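Local coordinates for protein superoxide dismutase (Clostridium difficile, PDB 3TJT) that probably converts superoxide radicals to hydrogen peroxide and molecular oxygen at an iron centre, protecting the cell from radical damage, at residues Lys33-Tyr38 / Asn84-Phe89; Gly132-Val137 / Ile146-Asn151; Leu126-Ser131 / Asn179-Tyr184. All coordinates share one frame; numbering follows the deposited sequence.

Interaction 1: Lys33-Tyr38 / Asn84-Phe89. With FE (Fe (III) ion), chain B.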
loop_
_atom_site.group_PDB
_atom_site.type_symbol
_atom_site.label_atom_id
_atom_site.label_comp_id
_atom_site.label_asym_id
_atom_site.label_seq_id
_atom_site.Cartn_x
_atom_site.Cartn_y
_atom_site.Cartn_z
ATOM N N LYS A 33 -0.531 -9.199 14.675
ATOM C CA LYS A 33 -1.601 -8.269 14.314
ATOM C C LYS A 33 -2.065 -8.405 12.856
ATOM O O LYS A 33 -3.237 -8.671 12.603
ATOM C CB LYS A 33 -1.187 -6.821 14.587
ATOM C CG LYS A 33 -0.743 -6.563 16.012
ATOM C CD LYS A 33 -1.853 -6.801 17.008
ATOM C CE LYS A 33 -1.340 -6.487 18.414
ATOM N NZ LYS A 33 -2.315 -6.883 19.457
ATOM N N HIS A 34 -1.157 -8.205 11.903
ATOM C CA HIS A 34 -1.557 -8.191 10.489
ATOM C C HIS A 34 -2.004 -9.570 9.996
ATOM O O HIS A 34 -3.101 -9.726 9.473
ATOM C CB HIS A 34 -0.437 -7.657 9.594
ATOM C CG HIS A 34 -0.096 -6.217 9.834
ATOM N ND1 HIS A 34 -0.786 -5.181 9.237
ATOM C CD2 HIS A 34 0.864 -5.639 10.594
ATOM C CE1 HIS A 34 -0.267 -4.029 9.623
ATOM N NE2 HIS A 34 0.736 -4.276 10.445
ATOM N N TYR A 35 -1.148 -10.570 10.159
ATOM C CA TYR A 35 -1.488 -11.925 9.717
ATOM C C TYR A 35 -2.753 -12.398 10.443
ATOM O O TYR A 35 -3.715 -12.874 9.819
ATOM C CB TYR A 35 -0.263 -12.829 9.927
ATOM C CG TYR A 35 -0.428 -14.310 9.653
ATOM C CD1 TYR A 35 -1.402 -14.801 8.774
ATOM C CD2 TYR A 35 0.432 -15.222 10.249
ATOM C CE1 TYR A 35 -1.526 -16.180 8.535
ATOM C CE2 TYR A 35 0.311 -16.585 10.021
ATOM C CZ TYR A 35 -0.657 -17.061 9.171
ATOM O OH TYR A 35 -0.727 -18.429 8.970
ATOM N N GLN A 36 -2.787 -12.215 11.758
ATOM C CA GLN A 36 -3.970 -12.547 12.541
ATOM C C GLN A 36 -5.267 -11.915 12.013
ATOM O O GLN A 36 -6.309 -12.570 11.980
ATOM C CB GLN A 36 -3.768 -12.148 14.005
ATOM C CG GLN A 36 -4.924 -12.539 14.913
ATOM C CD GLN A 36 -4.927 -14.022 15.241
ATOM O OE1 GLN A 36 -3.928 -14.564 15.713
ATOM N NE2 GLN A 36 -6.043 -14.688 14.978
ATOM N N ALA A 37 -5.208 -10.645 11.622
ATOM C CA ALA A 37 -6.392 -9.951 11.111
ATOM C C ALA A 37 -6.914 -10.573 9.815
ATOM O O ALA A 37 -8.124 -10.697 9.633
ATOM C CB ALA A 37 -6.103 -8.458 10.900
ATOM N N TYR A 38 -6.015 -10.941 8.905
ATOM C CA TYR A 38 -6.460 -11.604 7.672
ATOM C C TYR A 38 -7.208 -12.895 7.982
ATOM O O TYR A 38 -8.255 -13.175 7.404
ATOM C CB TYR A 38 -5.294 -11.886 6.724
ATOM C CG TYR A 38 -4.673 -10.629 6.168
ATOM C CD1 TYR A 38 -5.439 -9.702 5.459
ATOM C CD2 TYR A 38 -3.328 -10.356 6.371
ATOM C CE1 TYR A 38 -4.864 -8.540 4.958
ATOM C CE2 TYR A 38 -2.752 -9.201 5.884
ATOM C CZ TYR A 38 -3.527 -8.300 5.173
ATOM O OH TYR A 38 -2.938 -7.149 4.692
ATOM N N ASN A 84 -0.453 -15.615 1.966
ATOM C CA ASN A 84 0.810 -14.951 1.691
ATOM C C ASN A 84 1.692 -14.849 2.941
ATOM O O ASN A 84 2.907 -15.015 2.868
ATOM C CB ASN A 84 0.586 -13.554 1.088
ATOM C CG ASN A 84 0.010 -13.597 -0.322
ATOM O OD1 ASN A 84 0.040 -14.631 -0.998
ATOM N ND2 ASN A 84 -0.515 -12.455 -0.779
ATOM N N HIS A 85 1.084 -14.556 4.084
ATOM C CA HIS A 85 1.874 -14.390 5.298
ATOM C C HIS A 85 2.370 -15.722 5.836
ATOM O O HIS A 85 3.515 -15.820 6.274
ATOM C CB HIS A 85 1.105 -13.588 6.350
ATOM C CG HIS A 85 1.048 -12.134 6.018
ATOM N ND1 HIS A 85 0.108 -11.608 5.155
ATOM C CD2 HIS A 85 1.868 -11.109 6.355
ATOM C CE1 HIS A 85 0.328 -10.311 5.008
ATOM N NE2 HIS A 85 1.392 -9.986 5.722
ATOM N N LYS A 86 1.526 -16.746 5.798
ATOM C CA LYS A 86 1.993 -18.071 6.195
ATOM C C LYS A 86 3.209 -18.435 5.348
ATOM O O LYS A 86 4.242 -18.875 5.873
ATOM C CB LYS A 86 0.897 -19.133 6.042
ATOM C CG LYS A 86 1.351 -20.508 6.556
ATOM C CD LYS A 86 0.460 -21.647 6.069
ATOM C CE LYS A 86 -0.973 -21.460 6.486
ATOM N NZ LYS A 86 -1.833 -22.611 6.068
ATOM N N PHE A 87 3.092 -18.228 4.040
ATOM C CA PHE A 87 4.173 -18.512 3.100
ATOM C C PHE A 87 5.425 -17.693 3.419
ATOM O O PHE A 87 6.541 -18.216 3.443
ATOM C CB PHE A 87 3.708 -18.219 1.657
ATOM C CG PHE A 87 4.755 -18.479 0.622
ATOM C CD1 PHE A 87 4.805 -19.700 -0.038
ATOM C CD2 PHE A 87 5.698 -17.520 0.311
ATOM C CE1 PHE A 87 5.769 -19.945 -0.988
ATOM C CE2 PHE A 87 6.680 -17.768 -0.637
ATOM C CZ PHE A 87 6.715 -18.980 -1.286
ATOM N N PHE A 88 5.227 -16.401 3.659
ATOM C CA PHE A 88 6.334 -15.482 3.914
ATOM C C PHE A 88 7.132 -15.855 5.175
ATOM O O PHE A 88 8.366 -15.888 5.151
ATOM C CB PHE A 88 5.786 -14.053 4.022
ATOM C CG PHE A 88 6.841 -12.998 4.184
ATOM C CD1 PHE A 88 7.852 -12.852 3.247
ATOM C CD2 PHE A 88 6.799 -12.126 5.267
ATOM C CE1 PHE A 88 8.827 -11.862 3.384
ATOM C CE2 PHE A 88 7.772 -11.133 5.417
ATOM C CZ PHE A 88 8.777 -10.996 4.473
ATOM N N PHE A 89 6.440 -16.113 6.277
ATOM C CA PHE A 89 7.168 -16.462 7.495
ATOM C C PHE A 89 7.877 -17.810 7.322
ATOM O O PHE A 89 8.968 -18.001 7.848
ATOM C CB PHE A 89 6.258 -16.418 8.720
ATOM C CG PHE A 89 5.672 -15.046 8.977
ATOM C CD1 PHE A 89 6.497 -13.922 8.982
ATOM C CD2 PHE A 89 4.317 -14.878 9.194
ATOM C CE1 PHE A 89 5.969 -12.651 9.204
ATOM C CE2 PHE A 89 3.781 -13.607 9.427
ATOM C CZ PHE A 89 4.608 -12.497 9.425
HETATM FE FE FE B . 2.571 -8.121 5.388
HETATM O O HOH W 1 1.484 -7.700 3.485
#
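Between segments 33-38 and 84-89, which run roughly antiparallel, Tyr35 and His85 have the nearest CA atoms, 6.1 Å apart. The local axes come to 10.2 Å and their directions differ by 142°. Segment 33-38 belongs to helix 24-46 and segment 84-89 to helix 72-90. These are the two long arms of the alpha-hairpin domain of iron/manganese superoxide dismutases. No hydrogen bond crosses between the segments, so aromatic packing does the work.

The Tyr35 ring lies over the start of the His85 side chain. With CG anti to the backbone N (chi1 175°), the ring reaches across to the other helix. His85 CB sits over one ring face in a CH-pi contact, 4.1 Å from the centroid. Lys86 N is over the same face, nearer the rim. Tyr35 OH touches Lys86 CB and is hydrogen-bonded to the backbone N of Lys9. Tyr35 CD2 lies at the edge of the Phe89 ring, near its plane, 3.8 Å from Phe89 CE2.

Tyr38 flanks the His85 imidazole. The planes are 27° apart, but the rings are slid so far that they barely overlap. The closest atoms are Tyr38 CE2 and His85 CE1, at 3.4 Å. Tyr38 OH is hydrogen-bonded to Gln152, the tyrosine-glutamine pair known beside the metal in this family. His30, Asp167 and His171 complete the protein ligands of the iron. The His85 ring is held at both nitrogens: ND1 is hydrogen-bonded to Gly81 O, and NE2 binds the iron at 2.2 Å.

Interaction 2: Gly132-Val137 / Ile146-Asn151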
loop_
_atom_site.group_PDB
_atom_site.type_symbol
_atom_site.label_atom_id
_atom_site.label_comp_id
_atom_site.label_asym_id
_atom_site.label_seq_id
_atom_site.Cartn_x
_atom_site.Cartn_y
_atom_site.Cartn_z
ATOM N N GLY A 132 2.263 -4.444 -2.031
ATOM C CA GLY A 132 2.275 -5.682 -2.799
ATOM C C GLY A 132 3.444 -6.585 -2.475
ATOM O O GLY A 132 4.049 -6.459 -1.416
ATOM N N TRP A 133 3.744 -7.492 -3.404
ATOM C CA TRP A 133 4.687 -8.595 -3.187
ATOM C C TRP A 133 5.531 -8.798 -4.436
ATOM O O TRP A 133 5.062 -8.570 -5.552
ATOM C CB TRP A 133 3.916 -9.896 -2.928
ATOM C CG TRP A 133 3.159 -9.918 -1.653
ATOM C CD1 TRP A 133 1.967 -9.304 -1.394
ATOM C CD2 TRP A 133 3.532 -10.596 -0.448
ATOM N NE1 TRP A 133 1.582 -9.547 -0.102
ATOM C CE2 TRP A 133 2.524 -10.339 0.502
ATOM C CE3 TRP A 133 4.615 -11.403 -0.086
ATOM C CZ2 TRP A 133 2.565 -10.854 1.798
ATOM C CZ3 TRP A 133 4.656 -11.919 1.208
ATOM C CH2 TRP A 133 3.639 -11.640 2.131
ATOM N N ALA A 134 6.776 -9.237 -4.257
ATOM C CA ALA A 134 7.578 -9.713 -5.385
ATOM C C ALA A 134 7.771 -11.214 -5.226
ATOM O O ALA A 134 7.997 -11.692 -4.117
ATOM C CB ALA A 134 8.927 -9.014 -5.437
ATOM N N TRP A 135 7.691 -11.950 -6.332
ATOM C CA TRP A 135 7.696 -13.412 -6.273
ATOM C C TRP A 135 8.678 -14.037 -7.259
ATOM O O TRP A 135 8.849 -13.545 -8.378
ATOM C CB TRP A 135 6.304 -13.973 -6.621
ATOM C CG TRP A 135 5.145 -13.437 -5.817
ATOM C CD1 TRP A 135 4.308 -12.409 -6.167
ATOM C CD2 TRP A 135 4.697 -13.910 -4.550
ATOM N NE1 TRP A 135 3.357 -12.222 -5.189
ATOM C CE2 TRP A 135 3.578 -13.125 -4.181
ATOM C CE3 TRP A 135 5.129 -14.926 -3.684
ATOM C CZ2 TRP A 135 2.898 -13.317 -2.988
ATOM C CZ3 TRP A 135 4.444 -15.120 -2.498
ATOM C CH2 TRP A 135 3.340 -14.315 -2.155
ATOM N N LEU A 136 9.313 -15.131 -6.839
ATOM C CA LEU A 136 9.907 -16.075 -7.785
ATOM C C LEU A 136 8.870 -17.173 -7.933
ATOM O O LEU A 136 8.458 -17.789 -6.943
ATOM C CB LEU A 136 11.222 -16.653 -7.246
ATOM C CG LEU A 136 11.835 -17.810 -8.046
ATOM C CD1 LEU A 136 12.282 -17.322 -9.415
ATOM C CD2 LEU A 136 12.997 -18.434 -7.283
ATOM N N VAL A 137 8.415 -17.410 -9.161
ATOM C CA VAL A 137 7.347 -18.372 -9.377
ATOM C C VAL A 137 7.749 -19.408 -10.424
ATOM O O VAL A 137 8.660 -19.180 -11.211
ATOM C CB VAL A 137 6.038 -17.695 -9.833
ATOM C CG1 VAL A 137 5.512 -16.736 -8.755
ATOM C CG2 VAL A 137 6.242 -16.978 -11.162
ATOM N N ILE A 146 10.153 -14.096 -12.527
ATOM C CA ILE A 146 9.855 -13.173 -11.435
ATOM C C ILE A 146 8.629 -12.333 -11.797
ATOM O O ILE A 146 8.518 -11.851 -12.925
ATOM C CB ILE A 146 11.057 -12.268 -11.142
ATOM C CG1 ILE A 146 12.186 -13.108 -10.533
ATOM C CG2 ILE A 146 10.657 -11.139 -10.192
ATOM C CD1 ILE A 146 13.532 -12.436 -10.562
ATOM N N MET A 147 7.696 -12.197 -10.861
ATOM C CA MET A 147 6.510 -11.370 -11.088
ATOM C C MET A 147 6.127 -10.678 -9.791
ATOM O O MET A 147 6.573 -11.066 -8.713
ATOM C CB MET A 147 5.326 -12.228 -11.540
ATOM C CG MET A 147 4.732 -13.056 -10.383
ATOM S SD MET A 147 3.210 -13.901 -10.791
ATOM C CE MET A 147 2.070 -12.525 -10.944
ATOM N N THR A 148 5.288 -9.655 -9.891
ATOM C CA THR A 148 4.770 -9.011 -8.688
ATOM C C THR A 148 3.247 -9.100 -8.640
ATOM O O THR A 148 2.589 -9.329 -9.663
ATOM C CB THR A 148 5.205 -7.534 -8.605
ATOM O OG1 THR A 148 4.612 -6.799 -9.684
ATOM C CG2 THR A 148 6.711 -7.426 -8.697
ATOM N N THR A 149 2.692 -8.954 -7.445
ATOM C CA THR A 149 1.247 -8.850 -7.275
ATOM C C THR A 149 0.930 -7.649 -6.391
ATOM O O THR A 149 1.719 -7.294 -5.503
ATOM C CB THR A 149 0.625 -10.100 -6.618
ATOM O OG1 THR A 149 1.245 -10.335 -5.342
ATOM C CG2 THR A 149 0.774 -11.347 -7.516
ATOM N N PRO A 150 -0.224 -7.011 -6.628
ATOM C CA PRO A 150 -0.634 -5.897 -5.762
ATOM C C PRO A 150 -1.383 -6.371 -4.532
ATOM O O PRO A 150 -2.038 -7.412 -4.565
ATOM C CB PRO A 150 -1.606 -5.117 -6.653
ATOM C CG PRO A 150 -2.248 -6.200 -7.503
ATOM C CD PRO A 150 -1.157 -7.219 -7.758
ATOM N N ASN A 151 -1.309 -5.591 -3.454
ATOM C CA ASN A 151 -2.112 -5.855 -2.271
ATOM C C ASN A 151 -1.899 -7.277 -1.748
ATOM O O ASN A 151 -0.762 -7.628 -1.468
ATOM C CB ASN A 151 -3.574 -5.492 -2.539
ATOM C CG ASN A 151 -3.707 -4.053 -3.000
ATOM O OD1 ASN A 151 -3.008 -3.179 -2.483
ATOM N ND2 ASN A 151 -4.563 -3.802 -3.998
#
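Trp135 turns the edge of its indole to Thr149, and its N-H points at the threonine hydroxyl. The bond from Trp135 NE1 to Thr149 OG1 is 2.8 Å long and almost straight, at 177°. OG1 lies in the indole plane. The Thr149 hydroxyl sits between its own backbone N and carbonyl carbon (chi1 57°), which presents it to the tryptophan. Asp153 O is a second partner of OG1, so this polar atom is gripped from two residues.

The neighbouring Trp133 points to the same face of the sheet. Trp135 CH2 rests 3.6 Å above one face of the Trp133 ring, near its rim. Trp133 CB packs against Thr149 OG1. Asn151 O lies at the edge of the Trp133 ring, 3.2 Å from Trp133 CD1, and accepts a hydrogen bond from Trp169. Trp133 NE1 is hydrogen-bonded to Gln152 OE1. The indole also meets the metal ligand His85 edge-to-face, about 5 Å from the iron at the nearest atoms, which places it in the second shell of the active site.

The segments lie on the two strands, 132-138 and 144-150, of an antiparallel beta hairpin in the three-stranded sheet of the C-terminal domain. Strand 132-138 is central, with 161-167 along its other edge. Trp133 pairs with Thr149 and Trp135 with Met147 as hydrogen-bonded pairs. The Trp135 N to Met147 O bond, 2.8 Å, runs nearly along the C=O axis. Ala134 with Thr148 and Leu136 with Ile146 are non-hydrogen-bonded pairs on the other face, where helix 114-127 packs. Gly132 CA lies 3.2 Å from Thr149 O, a tight approach of the backbones. At the far end, the Val137 and Met147 side chains cross at about a right angle, with CG1 of Val137 4.1 Å from CG of Met147.

Interaction 3: Leu126-Ser131 / Asn179-Tyr184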
loop_
_atom_site.group_PDB
_atom_site.type_symbol
_atom_site.label_atom_id
_atom_site.label_comp_id
_atom_site.label_asym_id
_atom_site.label_seq_id
_atom_site.Cartn_x
_atom_site.Cartn_y
_atom_site.Cartn_z
ATOM N N LEU A 126 11.680 -3.487 -5.717
ATOM C CA LEU A 126 11.827 -2.048 -5.516
ATOM C C LEU A 126 10.769 -1.268 -6.281
ATOM O O LEU A 126 10.310 -0.222 -5.829
ATOM C CB LEU A 126 13.219 -1.589 -5.950
ATOM C CG LEU A 126 13.557 -0.130 -5.636
ATOM C CD1 LEU A 126 13.729 0.043 -4.136
ATOM C CD2 LEU A 126 14.808 0.319 -6.395
ATOM N N ASP A 127 10.381 -1.788 -7.440
ATOM C CA ASP A 127 9.483 -1.065 -8.338
ATOM C C ASP A 127 7.984 -1.275 -8.069
ATOM O O ASP A 127 7.149 -0.628 -8.703
ATOM C CB ASP A 127 9.807 -1.399 -9.800
ATOM C CG ASP A 127 11.135 -0.809 -10.265
ATOM O OD1 ASP A 127 11.754 -0.015 -9.520
ATOM O OD2 ASP A 127 11.569 -1.145 -11.389
ATOM N N VAL A 128 7.626 -2.162 -7.143
ATOM C CA VAL A 128 6.224 -2.327 -6.795
ATOM C C VAL A 128 5.705 -0.983 -6.304
ATOM O O VAL A 128 6.286 -0.384 -5.390
ATOM C CB VAL A 128 6.007 -3.385 -5.691
ATOM C CG1 VAL A 128 4.588 -3.311 -5.158
ATOM C CG2 VAL A 128 6.315 -4.794 -6.228
ATOM N N PHE A 129 4.636 -0.496 -6.930
ATOM C CA PHE A 129 4.082 0.805 -6.559
ATOM C C PHE A 129 2.845 0.627 -5.702
ATOM O O PHE A 129 1.860 0.021 -6.131
ATOM C CB PHE A 129 3.735 1.646 -7.792
ATOM C CG PHE A 129 3.422 3.071 -7.457
ATOM C CD1 PHE A 129 4.450 3.974 -7.238
ATOM C CD2 PHE A 129 2.112 3.498 -7.315
ATOM C CE1 PHE A 129 4.174 5.303 -6.900
ATOM C CE2 PHE A 129 1.820 4.824 -6.983
ATOM C CZ PHE A 129 2.852 5.721 -6.768
ATOM N N GLY A 130 2.892 1.164 -4.486
ATOM C CA GLY A 130 1.842 0.917 -3.525
ATOM C C GLY A 130 2.197 -0.331 -2.733
ATOM O O GLY A 130 3.384 -0.633 -2.553
ATOM N N SER A 131 1.176 -1.044 -2.278
ATOM C CA SER A 131 1.343 -2.261 -1.476
ATOM C C SER A 131 1.422 -3.476 -2.383
ATOM O O SER A 131 0.719 -3.549 -3.396
ATOM C CB SER A 131 0.153 -2.448 -0.526
ATOM O OG SER A 131 0.007 -1.340 0.374
ATOM N N ASN A 179 11.494 4.800 4.632
ATOM C CA ASN A 179 11.307 4.836 3.173
ATOM C C ASN A 179 12.338 4.053 2.369
ATOM O O ASN A 179 12.220 3.925 1.141
ATOM C CB ASN A 179 11.339 6.280 2.676
ATOM C CG ASN A 179 12.666 6.942 2.952
ATOM O OD1 ASN A 179 13.045 7.129 4.111
ATOM N ND2 ASN A 179 13.395 7.274 1.897
ATOM N N ARG A 180 13.376 3.568 3.043
ATOM C CA ARG A 180 14.508 2.953 2.354
ATOM C C ARG A 180 14.225 1.487 2.019
ATOM O O ARG A 180 14.895 0.574 2.514
ATOM C CB ARG A 180 15.792 3.110 3.194
ATOM C CG ARG A 180 16.074 4.583 3.568
ATOM C CD ARG A 180 17.340 4.742 4.422
ATOM N NE ARG A 180 17.278 3.945 5.646
ATOM C CZ ARG A 180 16.589 4.286 6.728
ATOM N NH1 ARG A 180 15.890 5.412 6.742
ATOM N NH2 ARG A 180 16.585 3.496 7.794
ATOM N N ARG A 181 13.236 1.264 1.157
ATOM C CA ARG A 181 12.850 -0.103 0.815
ATOM C C ARG A 181 14.024 -0.883 0.214
ATOM O O ARG A 181 14.160 -2.092 0.429
ATOM C CB ARG A 181 11.641 -0.120 -0.133
ATOM C CG ARG A 181 11.062 -1.528 -0.322
ATOM C CD ARG A 181 10.187 -1.625 -1.585
ATOM N NE ARG A 181 8.952 -0.861 -1.452
ATOM C CZ ARG A 181 8.047 -0.745 -2.423
ATOM N NH1 ARG A 181 8.235 -1.361 -3.587
ATOM N NH2 ARG A 181 6.952 -0.023 -2.228
ATOM N N ASN A 182 14.877 -0.189 -0.533
ATOM C CA ASN A 182 16.057 -0.823 -1.119
ATOM C C ASN A 182 16.933 -1.545 -0.088
ATOM O O ASN A 182 17.461 -2.617 -0.370
ATOM C CB ASN A 182 16.897 0.183 -1.915
ATOM C CG ASN A 182 17.635 1.162 -1.021
ATOM O OD1 ASN A 182 17.022 1.931 -0.282
ATOM N ND2 ASN A 182 18.962 1.117 -1.063
ATOM N N GLU A 183 17.090 -0.958 1.097
ATOM C CA GLU A 183 17.920 -1.564 2.136
ATOM C C GLU A 183 17.246 -2.787 2.736
ATOM O O GLU A 183 17.904 -3.774 3.064
ATOM C CB GLU A 183 18.240 -0.551 3.238
ATOM C CG GLU A 183 19.118 0.595 2.757
ATOM C CD GLU A 183 19.312 1.679 3.806
ATOM O OE1 GLU A 183 18.792 1.528 4.926
ATOM O OE2 GLU A 183 19.981 2.688 3.499
ATOM N N TYR A 184 15.929 -2.709 2.890
ATOM C CA TYR A 184 15.137 -3.838 3.359
ATOM C C TYR A 184 15.269 -5.016 2.397
ATOM O O TYR A 184 15.497 -6.153 2.814
ATOM C CB TYR A 184 13.675 -3.414 3.469
ATOM C CG TYR A 184 12.652 -4.528 3.610
ATOM C CD1 TYR A 184 12.643 -5.372 4.717
ATOM C CD2 TYR A 184 11.655 -4.693 2.652
ATOM C CE1 TYR A 184 11.666 -6.375 4.856
ATOM C CE2 TYR A 184 10.692 -5.674 2.772
ATOM C CZ TYR A 184 10.697 -6.514 3.871
ATOM O OH TYR A 184 9.718 -7.472 3.973
#
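Arg181 reaches from the start of helix 181-188 to the carbonyl groups at and just after the end of helix 114-127. Its NH1 donates to Val128 O at 2.8 Å, with an N-H...O angle of 156°. The bond lies close to the guanidinium plane and uses a lone pair of the carbonyl oxygen. NH2 adds a weak bond to the same Val128 O at 3.3 Å, so one acceptor takes both branches. NH1 has a second acceptor in Ala125 O, and NE is hydrogen-bonded to Tyr173 OH. Leu126 O is also near NH1, but the angle is too poor for a bond. The side chain leaves the helix with CG anti to the backbone N and bends at its third torsion (chi3 -69°).

Beside the arginine, Leu126 CD1 packs 3.9 Å from Asn182 CB. Within segment 179-184, Arg180 NE forms a salt bridge with Glu183 OE1, 2.9 Å away, and Arg180 O accepts from Glu183 N at 3.0 Å. Arg180 is at the N-cap position of helix 181-188. Through Ala125 O and Val128 O, Arg181 ties together two helices of the C-terminal domain of the iron/manganese superoxide dismutase family.

In the fold
Interaction 1 is a buried helix-helix contact of the alpha-hairpin domain. Interactions 2 and 3 both lie in the C-terminal domain. Interaction 2 is a partly buried hairpin, and interaction 3 is a surface contact. Their chemistry follows this order: aromatic packing and a metal bond in the first, backbone pairing with tryptophan packing in the second, charged and carbonyl groups in the third. Interactions 1 and 2 meet beside the iron, where Asn84 CB packs 3.4 Å from Trp133 CZ2. Interaction 2 is nested in the chain loop closed by interaction 3, and Ser131 leads directly into strand 132-138. All three reach the second subunit, interaction 2 through Asn151 alone.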